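Local atomic coordinates of CELL WALL surface anchor family protein (Streptococcus pneumoniae, PDB entry 2WW8), a protein that serves as the adhesin of the pneumococcal pilus, probably binding host components through an integrin I-like (von Willebrand factor A) domain. Residues T391-N399 with I424-Q432. Sequence-based numbering, arbitrary orientation.
Sequences TMSYPINFN and ILLSDFITQ
Ile396 and Phe429 meet in a single antiparallel bridge as a non-hydrogen-bonded pair, joining loop residues of 391-399 and 424-432 in the von Willebrand A-type domain, whose magnesium site lies in loops just beyond the ends of its parallel strands. The bonds lie on either side of this pair: Ile430 N reaches Pro395 O at 2.8 Å, and Asn397 N reaches Asp428 O at 2.8 Å. Proline suits its place because only its carbonyl is needed for the bridge, while its ring packs on the branched side chain opposite, Pro395 CG lying 3.9 Å from Ile430 CB; Phe429 CA also closes on Pro395 O, a C-H...O contact.

Tyr394 lays one ring face over the Thr431 backbone, with Thr431 CA 4.0 Å from the ring centroid. Ile430 O is buried here without a polar partner, 3.4 Å from Tyr394 CD1. A tyrosine suits the place because its ring packs while its OH bonds to Glu437. The Phe429 ring receives Tyr394 O at its edge, near the ring plane, and Ile396 CG1 touches its CE1 at 3.7 Å. With CG1 anti to its carbonyl carbon (chi1 -62°) and an extended chi2 (173°) carrying CD1 outward, Ile396 also brings CD1 to Ile424 CD1, a tight 3.5 Å; these branched aliphatic chains cross at about a right angle, and Trp521 of helix 516-526 touches both.

At the exposed end, Asn397 centres an inverse gamma turn, and its amide lies across Ile430, OD1 nearest CG1. A water accepts from Asn397 ND2 and donates to Asp428 OD1, while Asp428 OD2 forms a salt bridge with Lys417, so both carboxylate oxygens are engaged. Farther out, Asn526, a calcium ligand, holds residues 424-426 through its side chain: its ND2 bonds to Ile424 O and its OD1 to Leu426 N.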
ATOM      1  N   THR A 391     -24.052 -12.032 -44.051  1.00 13.48           N
ATOM      2  CA  THR A 391     -25.120 -11.477 -44.821  1.00 14.45           C
ATOM      3  C   THR A 391     -24.505 -10.637 -45.958  1.00 14.81           C
ATOM      4  O   THR A 391     -25.238  -9.922 -46.653  1.00 14.33           O
ATOM      5  CB  THR A 391     -26.085 -10.602 -43.968  1.00 14.35           C
ATOM      6  OG1 THR A 391     -25.334  -9.597 -43.291  1.00 15.46           O
ATOM      7  CG2 THR A 391     -26.935 -11.420 -42.929  1.00 12.80           C
ATOM      8  N   MET A 392     -23.189 -10.760 -46.138  1.00 12.95           N
ATOM      9  CA  MET A 392     -22.420 -10.229 -47.223  1.00 12.70           C
ATOM     10  C   MET A 392     -21.279 -11.194 -47.570  1.00 14.18           C
ATOM     11  O   MET A 392     -20.800 -11.916 -46.687  1.00 14.72           O
ATOM     12  CB  MET A 392     -21.774  -8.901 -46.754  1.00 11.63           C
ATOM     13  CG  MET A 392     -22.893  -7.870 -46.591  1.00 13.40           C
ATOM     14  SD  MET A 392     -22.285  -6.235 -46.029  1.00 17.38           S
ATOM     15  CE  MET A 392     -21.516  -5.599 -47.512  1.00 18.37           C
ATOM     16  N   SER A 393     -20.801 -11.171 -48.804  1.00 12.95           N
ATOM     17  CA  SER A 393     -19.651 -12.031 -49.151  1.00 12.63           C
ATOM     18  C   SER A 393     -19.048 -11.425 -50.427  1.00 14.82           C
ATOM     19  O   SER A 393     -19.712 -10.619 -51.115  1.00 15.32           O
ATOM     20  CB  SER A 393     -20.153 -13.479 -49.411  1.00 13.27           C
ATOM     21  OG  SER A 393     -21.206 -13.486 -50.368  1.00 14.16           O
ATOM     22  N   TYR A 394     -17.818 -11.797 -50.776  1.00 13.79           N
ATOM     23  CA  TYR A 394     -17.235 -11.432 -52.082  1.00 13.54           C
ATOM     24  C   TYR A 394     -17.703 -12.424 -53.143  1.00 12.24           C
ATOM     25  O   TYR A 394     -17.879 -13.582 -52.838  1.00 14.01           O
ATOM     26  CB  TYR A 394     -15.712 -11.411 -52.053  1.00 12.29           C
ATOM     27  CG  TYR A 394     -15.143 -10.210 -51.291  1.00 12.48           C
ATOM     28  CD1 TYR A 394     -15.248  -8.917 -51.780  1.00 14.46           C
ATOM     29  CD2 TYR A 394     -14.388 -10.412 -50.151  1.00 16.19           C
ATOM     30  CE1 TYR A 394     -14.679  -7.831 -51.111  1.00 11.08           C
ATOM     31  CE2 TYR A 394     -13.774  -9.375 -49.492  1.00 15.32           C
ATOM     32  CZ  TYR A 394     -13.931  -8.092 -49.968  1.00 15.63           C
ATOM     33  OH  TYR A 394     -13.373  -7.080 -49.231  1.00 11.68           O
ATOM     34  N   PRO A 395     -17.940 -11.962 -54.375  1.00 12.91           N
ATOM     35  CA  PRO A 395     -18.425 -12.825 -55.455  1.00 13.54           C
ATOM     36  C   PRO A 395     -17.279 -13.753 -55.935  1.00 14.46           C
ATOM     37  O   PRO A 395     -16.117 -13.338 -56.012  1.00 13.11           O
ATOM     38  CB  PRO A 395     -18.840 -11.827 -56.567  1.00 13.21           C
ATOM     39  CG  PRO A 395     -17.928 -10.637 -56.372  1.00 12.31           C
ATOM     40  CD  PRO A 395     -17.754 -10.570 -54.827  1.00 14.30           C
ATOM     41  N   ILE A 396     -17.639 -14.988 -56.252  1.00 13.78           N
ATOM     42  CA  ILE A 396     -16.788 -15.900 -56.970  1.00 14.50           C
ATOM     43  C   ILE A 396     -16.742 -15.346 -58.405  1.00 16.77           C
ATOM     44  O   ILE A 396     -17.776 -14.872 -58.957  1.00 15.93           O
ATOM     45  CB  ILE A 396     -17.440 -17.250 -56.909  1.00 14.93           C
ATOM     46  CG1 ILE A 396     -17.513 -17.648 -55.425  1.00 13.29           C
ATOM     47  CG2 ILE A 396     -16.737 -18.298 -57.844  1.00 11.65           C
ATOM     48  CD1 ILE A 396     -18.306 -18.929 -55.168  1.00 12.09           C
ATOM     49  N   ASN A 397     -15.536 -15.382 -58.980  1.00 15.97           N
ATOM     50  CA  ASN A 397     -15.255 -14.698 -60.248  1.00 15.46           C
ATOM     51  C   ASN A 397     -15.647 -15.565 -61.447  1.00 15.16           C
ATOM     52  O   ASN A 397     -14.788 -16.013 -62.181  1.00 14.44           O
ATOM     53  CB  ASN A 397     -13.781 -14.250 -60.268  1.00 15.18           C
ATOM     54  CG  ASN A 397     -13.377 -13.546 -61.548  1.00 16.07           C
ATOM     55  OD1 ASN A 397     -14.126 -12.759 -62.068  1.00 14.31           O
ATOM     56  ND2 ASN A 397     -12.219 -13.873 -62.090  1.00 16.30           N
ATOM     57  N   PHE A 398     -16.946 -15.819 -61.635  1.00 14.36           N
ATOM     58  CA  PHE A 398     -17.435 -16.528 -62.834  1.00 16.13           C
ATOM     59  C   PHE A 398     -17.163 -15.798 -64.138  1.00 16.93           C
ATOM     60  O   PHE A 398     -17.280 -14.571 -64.199  1.00 18.77           O
ATOM     61  CB  PHE A 398     -18.941 -16.848 -62.704  1.00 14.70           C
ATOM     62  CG  PHE A 398     -19.247 -17.924 -61.658  1.00 13.50           C
ATOM     63  CD1 PHE A 398     -18.829 -19.234 -61.850  1.00 12.26           C
ATOM     64  CD2 PHE A 398     -19.935 -17.630 -60.503  1.00 13.73           C
ATOM     65  CE1 PHE A 398     -19.099 -20.219 -60.910  1.00 14.89           C
ATOM     66  CE2 PHE A 398     -20.214 -18.599 -59.501  1.00 13.78           C
ATOM     67  CZ  PHE A 398     -19.814 -19.909 -59.730  1.00 16.44           C
ATOM     68  N   ASN A 399     -16.835 -16.557 -65.174  1.00 17.35           N
ATOM     69  CA  ASN A 399     -16.648 -16.068 -66.540  1.00 17.05           C
ATOM     70  C   ASN A 399     -17.956 -16.133 -67.337  1.00 17.92           C
ATOM     71  O   ASN A 399     -18.572 -17.198 -67.455  1.00 16.65           O
ATOM     72  CB  ASN A 399     -15.545 -16.908 -67.205  1.00 17.03           C
ATOM     73  CG  ASN A 399     -15.087 -16.358 -68.547  1.00 18.84           C
ATOM     74  OD1 ASN A 399     -15.653 -15.433 -69.131  1.00 20.15           O
ATOM     75  ND2 ASN A 399     -14.046 -16.978 -69.069  1.00 20.23           N
ATOM     76  N   ILE A 424     -12.150 -22.496 -52.442  1.00 12.52           N
ATOM     77  CA  ILE A 424     -11.842 -21.584 -53.525  1.00 12.82           C
ATOM     78  C   ILE A 424     -10.706 -20.659 -53.071  1.00 13.14           C
ATOM     79  O   ILE A 424     -10.803 -20.025 -52.050  1.00 12.92           O
ATOM     80  CB  ILE A 424     -13.112 -20.773 -53.959  1.00 13.22           C
ATOM     81  CG1 ILE A 424     -14.218 -21.741 -54.459  1.00 14.16           C
ATOM     82  CG2 ILE A 424     -12.729 -19.774 -55.086  1.00 13.16           C
ATOM     83  CD1 ILE A 424     -15.604 -21.026 -54.648  1.00 13.74           C
ATOM     84  N   LEU A 425      -9.658 -20.568 -53.877  1.00 13.76           N
ATOM     85  CA  LEU A 425      -8.546 -19.653 -53.646  1.00 13.40           C
ATOM     86  C   LEU A 425      -8.997 -18.200 -53.699  1.00 14.12           C
ATOM     87  O   LEU A 425      -9.880 -17.836 -54.475  1.00 12.12           O
ATOM     88  CB  LEU A 425      -7.517 -19.878 -54.735  1.00 12.15           C
ATOM     89  CG  LEU A 425      -6.730 -21.182 -54.620  1.00 14.27           C
ATOM     90  CD1 LEU A 425      -5.602 -21.082 -55.599  1.00 10.95           C
ATOM     91  CD2 LEU A 425      -6.155 -21.403 -53.236  1.00 13.05           C
ATOM     92  N   LEU A 426      -8.352 -17.369 -52.900  1.00 14.36           N
ATOM     93  CA  LEU A 426      -8.759 -15.963 -52.865  1.00 17.19           C
ATOM     94  C   LEU A 426      -8.692 -15.287 -54.248  1.00 16.41           C
ATOM     95  O   LEU A 426      -9.529 -14.427 -54.574  1.00 16.57           O
ATOM     96  CB  LEU A 426      -7.922 -15.167 -51.847  1.00 16.90           C
ATOM     97  CG  LEU A 426      -8.390 -13.736 -51.506  1.00 18.71           C
ATOM     98  CD1 LEU A 426      -9.835 -13.605 -51.077  1.00 20.53           C
ATOM     99  CD2 LEU A 426      -7.392 -13.104 -50.483  1.00 21.88           C
ATOM    100  N   SER A 427      -7.753 -15.733 -55.082  1.00 15.64           N
ATOM    101  CA  SER A 427      -7.636 -15.172 -56.434  1.00 17.13           C
ATOM    102  C   SER A 427      -8.812 -15.561 -57.380  1.00 17.13           C
ATOM    103  O   SER A 427      -8.981 -15.022 -58.475  1.00 19.38           O
ATOM    104  CB  SER A 427      -6.244 -15.512 -57.000  1.00 16.62           C
ATOM    105  OG  SER A 427      -6.204 -16.914 -57.130  1.00 17.23           O
ATOM    106  N   ASP A 428      -9.660 -16.509 -56.989  1.00 15.86           N
ATOM    107  CA  ASP A 428     -10.863 -16.796 -57.769  1.00 13.78           C
ATOM    108  C   ASP A 428     -12.136 -16.129 -57.200  1.00 12.66           C
ATOM    109  O   ASP A 428     -13.230 -16.392 -57.680  1.00 13.30           O
ATOM    110  CB  ASP A 428     -11.079 -18.305 -58.022  1.00 11.76           C
ATOM    111  CG  ASP A 428      -9.993 -18.902 -58.875  1.00 15.54           C
ATOM    112  OD1 ASP A 428      -9.672 -18.295 -59.927  1.00 19.68           O
ATOM    113  OD2 ASP A 428      -9.399 -19.968 -58.562  1.00 19.13           O
ATOM    114  N   PHE A 429     -11.986 -15.216 -56.248  1.00 13.73           N
ATOM    115  CA  PHE A 429     -13.025 -14.224 -55.905  1.00 13.99           C
ATOM    116  C   PHE A 429     -12.695 -12.838 -56.447  1.00 14.81           C
ATOM    117  O   PHE A 429     -11.505 -12.533 -56.639  1.00 15.39           O
ATOM    118  CB  PHE A 429     -13.040 -14.063 -54.408  1.00 12.94           C
ATOM    119  CG  PHE A 429     -13.614 -15.233 -53.670  1.00 12.91           C
ATOM    120  CD1 PHE A 429     -14.974 -15.242 -53.367  1.00 10.37           C
ATOM    121  CD2 PHE A 429     -12.800 -16.304 -53.275  1.00  9.90           C
ATOM    122  CE1 PHE A 429     -15.515 -16.289 -52.602  1.00 13.68           C
ATOM    123  CE2 PHE A 429     -13.334 -17.380 -52.510  1.00 11.81           C
ATOM    124  CZ  PHE A 429     -14.720 -17.366 -52.221  1.00 11.67           C
ATOM    125  N   ILE A 430     -13.708 -11.991 -56.659  1.00 14.81           N
ATOM    126  CA  ILE A 430     -13.406 -10.563 -56.931  1.00 16.18           C
ATOM    127  C   ILE A 430     -13.367  -9.831 -55.602  1.00 16.86           C
ATOM    128  O   ILE A 430     -14.386  -9.728 -54.918  1.00 18.40           O
ATOM    129  CB  ILE A 430     -14.382  -9.885 -57.931  1.00 17.64           C
ATOM    130  CG1 ILE A 430     -14.482 -10.696 -59.240  1.00 16.89           C
ATOM    131  CG2 ILE A 430     -13.916  -8.457 -58.247  1.00 16.05           C
ATOM    132  CD1 ILE A 430     -15.820 -10.482 -59.927  1.00 23.40           C
ATOM    133  N   THR A 431     -12.221  -9.294 -55.217  1.00 15.44           N
ATOM    134  CA  THR A 431     -12.199  -8.664 -53.883  1.00 18.21           C
ATOM    135  C   THR A 431     -11.728  -7.221 -53.963  1.00 19.34           C
ATOM    136  O   THR A 431     -11.567  -6.601 -52.942  1.00 21.13           O
ATOM    137  CB  THR A 431     -11.185  -9.396 -52.987  1.00 16.75           C
ATOM    138  OG1 THR A 431      -9.888  -9.255 -53.563  1.00 20.05           O
ATOM    139  CG2 THR A 431     -11.548 -10.899 -52.845  1.00 14.76           C
ATOM    140  N   GLN A 432     -11.513  -6.701 -55.166  1.00 21.97           N
ATOM    141  CA  GLN A 432     -11.154  -5.299 -55.372  1.00 23.17           C
ATOM    142  C   GLN A 432     -11.771  -4.796 -56.671  1.00 21.65           C
ATOM    143  O   GLN A 432     -11.926  -5.566 -57.608  1.00 20.65           O
ATOM    144  CB  GLN A 432      -9.631  -5.164 -55.537  1.00 24.20           C
ATOM    145  CG  GLN A 432      -8.908  -5.260 -54.179  1.00 30.82           C
ATOM    146  CD  GLN A 432      -7.484  -4.745 -54.333  1.00 42.49           C
ATOM    147  OE1 GLN A 432      -7.243  -3.809 -55.114  1.00 41.69           O
ATOM    148  NE2 GLN A 432      -6.531  -5.370 -53.625  1.00 41.95           N
TER
HETATM  149  O   HOH W   1     -10.528 -16.290 -61.417  1.00 22.65           O